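Local coordinates for protein putative oxidoreductase molybdopterin-binding subunit (Sulfolobus tokodaii, PDB 4ZOH) that probably forms the molybdenum-carrying large subunit of a xanthine dehydrogenase or aldehyde oxidase type oxidoreductase, holding a pterin cytosine dinucleotide cofactor, at residues A[157-161]-A[617-623]; A[250-256]-A[326-332]; A[344-348]-A[683-687]. All blocks are in the same frame, centred on the assembly; numbering follows the deposited sequence.

The three contacts form a chain leading outward from the cofactor. Contact 2 lies innermost: its Arg-332 side chain is about 6 Å from the bound molybdenum atom and packs on the pterin cytosine dinucleotide. Contact 1 follows, its centre 12 Å from that of contact 2. Strands 149-161 and 254-266 are neighbours in one sheet and tie the two together, with a probable hydrogen bond of 2.8 Å between Gly-255 N and Val-160 O. Contact 3 is centred 16 Å from contact 1 and joins it by packing, Ala-618 CB resting 3.5 Å from Ile-683 CD1. Contacts 2 and 3 do not touch; their nearest atoms are about 11 Å apart.

Contact 1: residues A[157-161]-A[617-623]; sequences NQRVI and QALLEGA
Gln-617, Ala-623 and Gln-158 carry this buried contact between strand 157-161 and the end of the helix that runs into 617-623. Gln-617 stretches out from the helix, its CG anti to the backbone N (chi1 -179°) and its chain extended, so that its amide reaches the strand. There Gln-617 NE2 donates to two carbonyls, Asn-157 OD1 at 2.8 Å and Gln-158 OE1 at 3.0 Å. Both oxygens lie close to the plane of the Gln-617 amide, yet each is met from above its own carbonyl plane: the Asn-157 amide stands nearly square to that of Gln-617 (82°), the Gln-158 amide at 41°. A water joins Asn-157 ND2 to Gln-617 OE1, which also bonds to Arg-256 NE. Gln-158 and Gln-617 lie alongside, their chains pointing opposite ways. The Gln-158 chain, bent at chi2, turns NE2 to the helix end, where it donates to Gln-617 O (2.9 Å) and to Glu-621 O (2.8 Å); one side-chain nitrogen thereby holds carbonyls of the last helical turn and the following loop. The Val-160 side chain crosses that of Gln-617 at about a right angle, Val-160 CG1 3.8 Å from Gln-617 CG. Ala-623 N bonds to Arg-159 O at 2.6 Å. Ala-623 CB fits between the Arg-159 aliphatic chain and Ile-161 CD1, 3.7 Å away, while the Arg-159 guanidinium leads off to a salt bridge with Asp-257. Glu-621 turns its carboxylate to a basic side chain of another protein chain. The contact fastens a helix end to the outermost strand, within this chain, of a mixed sheet, and joins the two molybdopterin-binding regions of a xanthine dehydrogenase type subunit, the side chain of Val-160 lying about 11 Å from the cofactor.

Contact 2: residues A[250-256]-A[326-332]; sequences ISAGHGR and TPTQSYR. With MCN (pterin cytosine dinucleotide), chain D.
Thr-326 lies against the His-254 ring, its CB 3.9 Å from the ring centroid and over one face, a CH-pi contact. With OG1 set anti to its own carbonyl carbon, Thr-326 gives its hydroxyl proton to Ile-250 O at 2.5 Å. Both His-254 nitrogens are bonded: NE2 to Phe-249 O, ND1 to Arg-159 NE. Gln-329 works with both backbone and side chain: its N donates to His-254 O (2.9 Å) and its OE1 accepts from Gly-253 N (2.8 Å), while NE2 goes to Ser-217 O. Thr-328 OG1 bonds to Asn-282 O and Arg-159 NH1. Waters bridge several other backbone atoms. One accepts from His-254 N and faces both Pro-327 O and Gln-329 OE1; another accepts from Arg-256 N beside Gln-329 O; a third bonds Ser-330 O and, weakly, Gly-253 O. Gly-255 passes so close to Tyr-331 that a CB would clash with the tyrosine's own. Beyond it, the Arg-256 guanidinium grips Arg-332 O end-on with NH1 and NH2, each at 2.9 Å, and NH1 adds a weak bond to Tyr-331 O; Tyr-331 CD2 lies over one guanidinium face. Arg-332 extends to the cofactor, whose N8' lies over one guanidinium face, offset toward its rim and 3.2 Å from Arg-332 NH2, while NE bonds to Gly-671 O and NH1 to Gln-613 OE1. The loop 326-332 connects strand 313-321 to helix 336-353, flanked by helix 288-304 at Pro-327 and Thr-328 and by helix 600-619 at Tyr-331 and Arg-332, while strand 149-161 borders His-254 and Arg-256.

Contact 3: residues A[344-348]-A[683-687]; sequences ERIVN and INAVE
Arg-345 and Glu-687 form an end-on, two-nitrogen salt bridge, buried in a helix-helix packing contact where helix 336-353 and helix 673-688 run in the same general direction; the axes of segments 344-348 and 683-687 come within 10.7 Å. NH1 donates to OE1 and NH2 to OE2, each Arg-345 to Glu-687 bond 2.9 Å long, although the groups are not coplanar: the carboxylate is turned 68° from the guanidinium and is met from above its plane. The arginine reaches this point by bending at chi2 (-67°) and chi3. The dense part of the contact surrounds its head. Ile-683 CG2 lies over one guanidinium face, 3.5 Å from Arg-345 NE, and Asn-684 OD1 takes a further bond of 2.9 Å from Arg-345 NH1. Outside the pair, Ile-694 supplies its carbonyl to Arg-345 NH2 and its N-H to Glu-687 OE2, fixing both groups from the same loop residue. Were the arginine shortened to an alanine, the buried Glu-687 carboxylate would be likely to lose its counter-charge here, and Asn-684 OD1 this donor. The Asn-348 and Asn-684 amides stack with planes 13° apart, Asn-348 ND2 lying 3.2 Å from Asn-684 CG. Asn-684 ND2 makes a weak bond of 3.4 Å to Glu-344 O and a hydrogen bond to Val-408 O, while Asn-348 OD1 is taken by Arg-362. The looser side, though also buried, lies between Asn-348 and Glu-687, where the side chains meet mainly through a water. This water accepts from Asn-348 ND2 and donates to Asn-684 O and, at 2.7 Å, to Glu-687 OE1.

Contact 1: residues A[157-161]-A[617-623]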
loop_
_atom_site.group_PDB
_atom_site.type_symbol
_atom_site.label_atom_id
_atom_site.label_comp_id
_atom_site.label_asym_id
_atom_site.label_seq_id
_atom_site.Cartn_x
_atom_site.Cartn_y
_atom_site.Cartn_z
ATOM N N ASN A 157 13.336 -23.523 -36.027
ATOM C CA ASN A 157 12.715 -23.438 -34.736
ATOM C C ASN A 157 12.223 -22.029 -34.653
ATOM O O ASN A 157 13.015 -21.085 -34.476
ATOM C CB ASN A 157 13.754 -23.856 -33.687
ATOM C CG ASN A 157 13.143 -24.080 -32.289
ATOM O OD1 ASN A 157 12.698 -23.110 -31.639
ATOM N ND2 ASN A 157 13.215 -25.353 -31.770
ATOM N N GLN A 158 10.929 -21.858 -34.860
ATOM C CA GLN A 158 10.391 -20.540 -35.164
ATOM C C GLN A 158 10.341 -19.634 -33.930
ATOM O O GLN A 158 10.444 -20.107 -32.786
ATOM C CB GLN A 158 8.990 -20.642 -35.786
ATOM C CG GLN A 158 7.777 -20.830 -34.828
ATOM C CD GLN A 158 7.661 -22.189 -34.092
ATOM O OE1 GLN A 158 8.628 -22.902 -33.839
ATOM N NE2 GLN A 158 6.427 -22.514 -33.692
ATOM N N ARG A 159 10.163 -18.333 -34.153
ATOM C CA ARG A 159 9.966 -17.393 -33.027
ATOM C C ARG A 159 8.628 -17.690 -32.261
ATOM O O ARG A 159 7.609 -17.855 -32.879
ATOM C CB ARG A 159 9.859 -16.020 -33.604
ATOM C CG ARG A 159 10.132 -14.922 -32.604
ATOM C CD ARG A 159 10.310 -13.603 -33.404
ATOM N NE ARG A 159 10.887 -12.541 -32.588
ATOM C CZ ARG A 159 12.157 -12.462 -32.244
ATOM N NH1 ARG A 159 12.567 -11.465 -31.443
ATOM N NH2 ARG A 159 13.029 -13.376 -32.647
ATOM N N VAL A 160 8.647 -17.656 -30.945
ATOM C CA VAL A 160 7.368 -17.728 -30.194
ATOM C C VAL A 160 7.342 -16.582 -29.165
ATOM O O VAL A 160 8.351 -15.894 -29.003
ATOM C CB VAL A 160 7.244 -19.095 -29.446
ATOM C CG1 VAL A 160 7.121 -20.274 -30.452
ATOM C CG2 VAL A 160 8.435 -19.272 -28.525
ATOM N N ILE A 161 6.211 -16.418 -28.451
ATOM C CA ILE A 161 6.079 -15.378 -27.466
ATOM C C ILE A 161 5.605 -15.967 -26.128
ATOM O O ILE A 161 4.566 -16.634 -26.086
ATOM C CB ILE A 161 5.088 -14.333 -27.976
ATOM C CG1 ILE A 161 5.604 -13.749 -29.320
ATOM C CG2 ILE A 161 4.908 -13.200 -26.942
ATOM C CD1 ILE A 161 4.512 -12.971 -30.083
ATOM N N GLN A 617 4.215 -25.036 -29.292
ATOM C CA GLN A 617 5.238 -24.549 -30.267
ATOM C C GLN A 617 5.200 -25.417 -31.568
ATOM O O GLN A 617 5.120 -24.854 -32.715
ATOM C CB GLN A 617 6.666 -24.583 -29.655
ATOM C CG GLN A 617 7.701 -24.042 -30.682
ATOM C CD GLN A 617 9.135 -23.891 -30.256
ATOM O OE1 GLN A 617 9.601 -24.327 -29.171
ATOM N NE2 GLN A 617 9.897 -23.273 -31.163
ATOM N N ALA A 618 5.198 -26.751 -31.384
ATOM C CA ALA A 618 5.062 -27.733 -32.517
ATOM C C ALA A 618 3.780 -27.523 -33.304
ATOM O O ALA A 618 3.792 -27.457 -34.556
ATOM C CB ALA A 618 5.127 -29.187 -32.015
ATOM N N LEU A 619 2.686 -27.314 -32.592
ATOM C CA LEU A 619 1.359 -27.398 -33.259
ATOM C C LEU A 619 0.594 -26.111 -33.408
ATOM O O LEU A 619 -0.331 -26.076 -34.205
ATOM C CB LEU A 619 0.436 -28.426 -32.552
ATOM C CG LEU A 619 0.935 -29.845 -32.351
ATOM C CD1 LEU A 619 -0.142 -30.618 -31.530
ATOM C CD2 LEU A 619 1.256 -30.468 -33.748
ATOM N N LEU A 620 0.881 -25.084 -32.607
ATOM C CA LEU A 620 -0.044 -23.918 -32.623
ATOM C C LEU A 620 0.657 -22.600 -32.833
ATOM O O LEU A 620 0.240 -21.826 -33.680
ATOM C CB LEU A 620 -0.885 -23.830 -31.323
ATOM C CG LEU A 620 -1.943 -24.915 -31.011
ATOM C CD1 LEU A 620 -2.264 -24.964 -29.513
ATOM C CD2 LEU A 620 -3.201 -24.580 -31.790
ATOM N N GLU A 621 1.669 -22.350 -32.019
ATOM C CA GLU A 621 2.202 -21.003 -31.864
ATOM C C GLU A 621 3.218 -20.621 -32.949
ATOM O O GLU A 621 3.866 -21.496 -33.499
ATOM C CB GLU A 621 2.866 -20.937 -30.495
ATOM C CG GLU A 621 1.757 -20.731 -29.433
ATOM C CD GLU A 621 2.265 -20.832 -28.017
ATOM O OE1 GLU A 621 3.392 -20.422 -27.731
ATOM O OE2 GLU A 621 1.550 -21.408 -27.153
ATOM N N GLY A 622 3.363 -19.309 -33.204
ATOM C CA GLY A 622 4.469 -18.740 -33.977
ATOM C C GLY A 622 4.405 -17.239 -34.089
ATOM O O GLY A 622 3.349 -16.635 -34.287
ATOM N N ALA A 623 5.546 -16.599 -33.927
ATOM C CA ALA A 623 5.506 -15.137 -34.036
ATOM C C ALA A 623 6.064 -14.798 -35.450
ATOM O O ALA A 623 7.257 -14.994 -35.706
ATOM C CB ALA A 623 6.309 -14.499 -32.880
HETATM O O HOH W 1 11.579 -26.044 -29.593
#

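Contact 2: residues A[250-256]-A[326-332]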
loop_
_atom_site.group_PDB
_atom_site.type_symbol
_atom_site.label_atom_id
_atom_site.label_comp_id
_atom_site.label_asym_id
_atom_site.label_seq_id
_atom_site.Cartn_x
_atom_site.Cartn_y
_atom_site.Cartn_z
ATOM N N ILE A 250 3.783 -7.248 -28.801
ATOM C CA ILE A 250 4.636 -6.534 -29.721
ATOM C C ILE A 250 6.038 -6.234 -29.156
ATOM O O ILE A 250 7.028 -6.097 -29.902
ATOM C CB ILE A 250 3.775 -5.344 -30.136
ATOM C CG1 ILE A 250 2.978 -5.724 -31.363
ATOM C CG2 ILE A 250 4.456 -4.012 -30.128
ATOM C CD1 ILE A 250 1.797 -4.817 -31.540
ATOM N N SER A 251 6.147 -6.183 -27.839
ATOM C CA SER A 251 7.400 -5.731 -27.229
ATOM C C SER A 251 8.115 -6.705 -26.329
ATOM O O SER A 251 9.216 -6.423 -25.843
ATOM C CB SER A 251 7.131 -4.411 -26.465
ATOM O OG SER A 251 6.105 -4.557 -25.496
ATOM N N ALA A 252 7.501 -7.834 -25.986
ATOM C CA ALA A 252 8.162 -8.610 -24.929
ATOM C C ALA A 252 7.820 -10.081 -25.029
ATOM O O ALA A 252 6.766 -10.439 -25.609
ATOM C CB ALA A 252 7.844 -8.062 -23.561
ATOM N N GLY A 253 8.717 -10.884 -24.458
ATOM C CA GLY A 253 8.638 -12.333 -24.399
ATOM C C GLY A 253 8.860 -13.105 -25.702
ATOM O O GLY A 253 8.560 -14.304 -25.727
ATOM N N HIS A 254 9.407 -12.470 -26.761
ATOM C CA HIS A 254 9.837 -13.210 -27.986
ATOM C C HIS A 254 11.027 -14.086 -27.718
ATOM O O HIS A 254 11.972 -13.648 -27.092
ATOM C CB HIS A 254 10.179 -12.254 -29.132
ATOM C CG HIS A 254 9.033 -11.421 -29.578
ATOM N ND1 HIS A 254 8.831 -11.084 -30.905
ATOM C CD2 HIS A 254 8.006 -10.870 -28.883
ATOM C CE1 HIS A 254 7.726 -10.358 -31.009
ATOM N NE2 HIS A 254 7.197 -10.218 -29.795
ATOM N N GLY A 255 10.964 -15.357 -28.136
ATOM C CA GLY A 255 12.084 -16.274 -27.863
ATOM C C GLY A 255 12.257 -17.248 -28.999
ATOM O O GLY A 255 11.535 -17.158 -29.992
ATOM N N ARG A 256 13.193 -18.193 -28.849
ATOM C CA ARG A 256 13.471 -19.228 -29.891
ATOM C C ARG A 256 14.093 -18.567 -31.172
ATOM O O ARG A 256 15.140 -17.965 -31.048
ATOM C CB ARG A 256 12.228 -20.096 -30.227
ATOM C CG ARG A 256 11.695 -20.849 -29.004
ATOM C CD ARG A 256 12.519 -22.029 -28.464
ATOM N NE ARG A 256 11.653 -22.838 -27.558
ATOM C CZ ARG A 256 11.610 -22.740 -26.218
ATOM N NH1 ARG A 256 12.452 -21.939 -25.551
ATOM N NH2 ARG A 256 10.789 -23.527 -25.502
ATOM N N THR A 326 11.507 -6.707 -32.352
ATOM C CA THR A 326 11.558 -6.804 -30.898
ATOM C C THR A 326 12.807 -7.582 -30.443
ATOM O O THR A 326 13.007 -8.737 -30.853
ATOM C CB THR A 326 10.288 -7.573 -30.395
ATOM O OG1 THR A 326 9.141 -7.004 -31.004
ATOM C CG2 THR A 326 10.192 -7.408 -28.937
ATOM N N PRO A 327 13.639 -7.016 -29.557
ATOM C CA PRO A 327 14.744 -7.877 -29.155
ATOM C C PRO A 327 14.326 -9.256 -28.530
ATOM O O PRO A 327 13.421 -9.303 -27.699
ATOM C CB PRO A 327 15.447 -7.025 -28.076
ATOM C CG PRO A 327 15.058 -5.617 -28.402
ATOM C CD PRO A 327 13.620 -5.787 -28.754
ATOM N N THR A 328 15.070 -10.310 -28.831
ATOM C CA THR A 328 14.761 -11.680 -28.463
ATOM C C THR A 328 15.248 -11.893 -27.021
ATOM O O THR A 328 16.268 -11.338 -26.640
ATOM C CB THR A 328 15.521 -12.642 -29.425
ATOM O OG1 THR A 328 15.270 -12.230 -30.790
ATOM C CG2 THR A 328 15.047 -14.178 -29.177
ATOM N N GLN A 329 14.565 -12.737 -26.250
ATOM C CA GLN A 329 14.921 -13.005 -24.837
ATOM C C GLN A 329 14.777 -14.469 -24.502
ATOM O O GLN A 329 14.164 -15.211 -25.216
ATOM C CB GLN A 329 13.888 -12.375 -23.879
ATOM C CG GLN A 329 13.479 -10.978 -24.131
ATOM C CD GLN A 329 12.330 -10.559 -23.200
ATOM O OE1 GLN A 329 11.271 -10.101 -23.667
ATOM N NE2 GLN A 329 12.521 -10.750 -21.920
ATOM N N SER A 330 15.212 -14.834 -23.315
ATOM C CA SER A 330 14.996 -16.179 -22.785
ATOM C C SER A 330 13.497 -16.465 -22.877
ATOM O O SER A 330 12.641 -15.634 -22.493
ATOM C CB SER A 330 15.378 -16.250 -21.344
ATOM O OG SER A 330 16.734 -16.553 -21.193
ATOM N N TYR A 331 13.192 -17.651 -23.398
ATOM C CA TYR A 331 11.890 -18.302 -23.188
ATOM C C TYR A 331 12.159 -19.740 -22.737
ATOM O O TYR A 331 13.075 -20.418 -23.293
ATOM C CB TYR A 331 11.072 -18.309 -24.429
ATOM C CG TYR A 331 9.779 -19.103 -24.369
ATOM C CD1 TYR A 331 8.796 -18.806 -23.383
ATOM C CD2 TYR A 331 9.528 -20.121 -25.251
ATOM C CE1 TYR A 331 7.567 -19.446 -23.356
ATOM C CE2 TYR A 331 8.323 -20.797 -25.231
ATOM C CZ TYR A 331 7.331 -20.452 -24.276
ATOM O OH TYR A 331 6.120 -21.104 -24.219
ATOM N N ARG A 332 11.380 -20.177 -21.728
ATOM C CA ARG A 332 11.407 -21.512 -21.168
ATOM C C ARG A 332 12.314 -22.529 -21.866
ATOM O O ARG A 332 11.988 -23.011 -22.938
ATOM C CB ARG A 332 9.963 -22.059 -21.013
ATOM C CG ARG A 332 9.951 -23.253 -20.017
ATOM C CD ARG A 332 8.529 -23.769 -19.805
ATOM N NE ARG A 332 8.449 -24.674 -18.629
ATOM C CZ ARG A 332 7.341 -24.795 -17.875
ATOM N NH1 ARG A 332 6.274 -24.068 -18.192
ATOM N NH2 ARG A 332 7.325 -25.575 -16.780
HETATM N N1 MCN D . 11.104 -29.938 -8.270
HETATM C C2 MCN D . 11.255 -31.008 -7.403
HETATM N N3 MCN D . 12.304 -31.882 -7.521
HETATM C C4 MCN D . 13.218 -31.676 -8.548
HETATM C C5 MCN D . 13.078 -30.605 -9.429
HETATM C C6 MCN D . 12.023 -29.706 -9.279
HETATM O O2 MCN D . 10.470 -31.232 -6.477
HETATM N N4 MCN D . 14.220 -32.524 -8.646
HETATM C "C1'" MCN D . 9.966 -29.044 -8.049
HETATM C C2D MCN D . 10.395 -27.884 -7.148
HETATM O "O2'" MCN D . 10.143 -28.120 -5.796
HETATM C "C3'" MCN D . 9.471 -26.777 -7.582
HETATM C C4D MCN D . 9.576 -26.946 -9.041
HETATM O O4D MCN D . 9.571 -28.424 -9.250
HETATM O "O3'" MCN D . 8.160 -26.956 -7.171
HETATM C "C5'" MCN D . 10.910 -26.232 -9.140
HETATM O "O5'" MCN D . 11.485 -26.437 -10.298
HETATM P PA MCN D . 13.035 -26.051 -10.598
HETATM O O1A MCN D . 13.928 -25.773 -9.493
HETATM O O2A MCN D . 13.314 -27.159 -11.574
HETATM O O3A MCN D . 12.677 -24.707 -11.553
HETATM P PB MCN D . 12.447 -23.247 -10.903
HETATM O O1B MCN D . 13.808 -22.579 -10.798
HETATM O O2B MCN D . 11.639 -23.208 -9.681
HETATM O O3B MCN D . 11.598 -22.636 -12.020
HETATM C C10 MCN D . 12.151 -21.926 -13.162
HETATM C "C9'" MCN D . 11.550 -22.437 -14.448
HETATM C "C8'" MCN D . 11.854 -21.607 -15.580
HETATM S "S8'" MCN D . 13.525 -21.226 -15.967
HETATM C "C7'" MCN D . 10.900 -21.191 -16.458
HETATM S "S7'" MCN D . 11.272 -20.284 -17.948
HETATM C "C6'" MCN D . 9.507 -21.571 -16.323
HETATM C C7 MCN D . 9.373 -22.812 -15.378
HETATM O "O9'" MCN D . 10.146 -22.534 -14.228
HETATM N "N5'" MCN D . 8.640 -20.464 -15.926
HETATM C C4A MCN D . 7.455 -20.634 -15.183
HETATM N "N8'" MCN D . 7.946 -22.998 -14.973
HETATM C C4B MCN D . 7.114 -21.944 -14.738
HETATM N "N1'" MCN D . 5.984 -22.194 -14.071
HETATM C "C2'" MCN D . 5.174 -21.183 -13.768
HETATM N "N2'" MCN D . 4.079 -21.459 -13.092
HETATM N "N3'" MCN D . 5.432 -19.833 -14.176
HETATM C "C4'" MCN D . 6.596 -19.538 -14.923
HETATM O "O4'" MCN D . 6.826 -18.352 -15.301
HETATM O O HOH W 2 12.531 -7.415 -25.756
HETATM O O HOH W 3 10.173 -14.843 -23.182
HETATM O O HOH W 4 11.040 -10.018 -26.353
HETATM O O HOH W 5 14.915 -17.618 -26.573
#

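Contact 3: residues A[344-348]-A[683-687]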
loop_
_atom_site.group_PDB
_atom_site.type_symbol
_atom_site.label_atom_id
_atom_site.label_comp_id
_atom_site.label_asym_id
_atom_site.label_seq_id
_atom_site.Cartn_x
_atom_site.Cartn_y
_atom_site.Cartn_z
ATOM N N GLU A 344 17.217 -34.163 -32.165
ATOM C CA GLU A 344 16.125 -35.165 -32.161
ATOM C C GLU A 344 15.368 -35.203 -33.470
ATOM O O GLU A 344 14.932 -36.279 -33.918
ATOM C CB GLU A 344 15.204 -34.998 -30.957
ATOM C CG GLU A 344 15.885 -35.184 -29.647
ATOM C CD GLU A 344 16.405 -36.616 -29.523
ATOM O OE1 GLU A 344 15.535 -37.530 -29.540
ATOM O OE2 GLU A 344 17.671 -36.798 -29.463
ATOM N N ARG A 345 15.278 -34.091 -34.168
ATOM C CA ARG A 345 14.761 -34.153 -35.508
ATOM C C ARG A 345 15.725 -34.878 -36.488
ATOM O O ARG A 345 15.309 -35.750 -37.274
ATOM C CB ARG A 345 14.456 -32.765 -36.004
ATOM C CG ARG A 345 13.268 -32.086 -35.274
ATOM C CD ARG A 345 11.955 -32.797 -35.578
ATOM N NE ARG A 345 11.657 -32.732 -36.999
ATOM C CZ ARG A 345 11.567 -33.783 -37.816
ATOM N NH1 ARG A 345 11.679 -35.033 -37.329
ATOM N NH2 ARG A 345 11.299 -33.567 -39.118
ATOM N N ILE A 346 17.003 -34.518 -36.432
ATOM C CA ILE A 346 18.020 -35.081 -37.291
ATOM C C ILE A 346 17.981 -36.623 -37.099
ATOM O O ILE A 346 17.884 -37.302 -38.078
ATOM C CB ILE A 346 19.427 -34.468 -36.970
ATOM C CG1 ILE A 346 19.551 -33.056 -37.614
ATOM C CG2 ILE A 346 20.571 -35.361 -37.482
ATOM C CD1 ILE A 346 20.628 -32.226 -36.939
ATOM N N VAL A 347 18.036 -37.116 -35.842
ATOM C CA VAL A 347 17.968 -38.534 -35.492
ATOM C C VAL A 347 16.756 -39.225 -36.177
ATOM O O VAL A 347 16.885 -40.350 -36.722
ATOM C CB VAL A 347 17.897 -38.731 -33.973
ATOM C CG1 VAL A 347 17.369 -40.116 -33.610
ATOM C CG2 VAL A 347 19.269 -38.591 -33.335
ATOM N N ASN A 348 15.604 -38.558 -36.208
ATOM C CA ASN A 348 14.458 -39.185 -36.850
ATOM C C ASN A 348 14.550 -39.124 -38.345
ATOM O O ASN A 348 14.031 -40.011 -39.063
ATOM C CB ASN A 348 13.123 -38.612 -36.377
ATOM C CG ASN A 348 12.516 -39.385 -35.247
ATOM O OD1 ASN A 348 13.187 -39.878 -34.295
ATOM N ND2 ASN A 348 11.215 -39.560 -35.381
ATOM N N ILE A 683 6.547 -33.293 -32.950
ATOM C CA ILE A 683 6.878 -33.226 -34.357
ATOM C C ILE A 683 7.256 -34.660 -34.895
ATOM O O ILE A 683 6.844 -35.002 -35.988
ATOM C CB ILE A 683 7.998 -32.188 -34.711
ATOM C CG1 ILE A 683 7.571 -30.739 -34.318
ATOM C CG2 ILE A 683 8.256 -32.318 -36.246
ATOM C CD1 ILE A 683 6.370 -30.219 -35.158
ATOM N N ASN A 684 8.033 -35.430 -34.153
ATOM C CA ASN A 684 8.391 -36.779 -34.634
ATOM C C ASN A 684 7.130 -37.621 -34.851
ATOM O O ASN A 684 6.960 -38.228 -35.930
ATOM C CB ASN A 684 9.393 -37.448 -33.702
ATOM C CG ASN A 684 10.780 -36.839 -33.831
ATOM O OD1 ASN A 684 10.951 -35.961 -34.673
ATOM N ND2 ASN A 684 11.781 -37.271 -32.984
ATOM N N ALA A 685 6.209 -37.540 -33.877
ATOM C CA ALA A 685 4.886 -38.184 -33.969
ATOM C C ALA A 685 4.155 -37.789 -35.205
ATOM O O ALA A 685 3.725 -38.706 -35.949
ATOM C CB ALA A 685 4.022 -37.988 -32.732
ATOM N N VAL A 686 4.019 -36.484 -35.467
ATOM C CA VAL A 686 3.216 -36.038 -36.602
ATOM C C VAL A 686 3.868 -36.500 -37.910
ATOM O O VAL A 686 3.187 -36.753 -38.929
ATOM C CB VAL A 686 3.044 -34.523 -36.649
ATOM C CG1 VAL A 686 2.229 -34.069 -37.876
ATOM C CG2 VAL A 686 2.286 -34.026 -35.424
ATOM N N GLU A 687 5.204 -36.571 -37.878
ATOM C CA GLU A 687 5.934 -36.849 -39.084
ATOM C C GLU A 687 5.663 -38.290 -39.482
ATOM O O GLU A 687 5.436 -38.536 -40.659
ATOM C CB GLU A 687 7.429 -36.637 -38.882
ATOM C CG GLU A 687 8.234 -36.907 -40.141
ATOM C CD GLU A 687 9.694 -36.477 -39.997
ATOM O OE1 GLU A 687 10.398 -36.994 -39.107
ATOM O OE2 GLU A 687 10.100 -35.585 -40.751
HETATM O O HOH W 6 9.411 -38.857 -37.450
#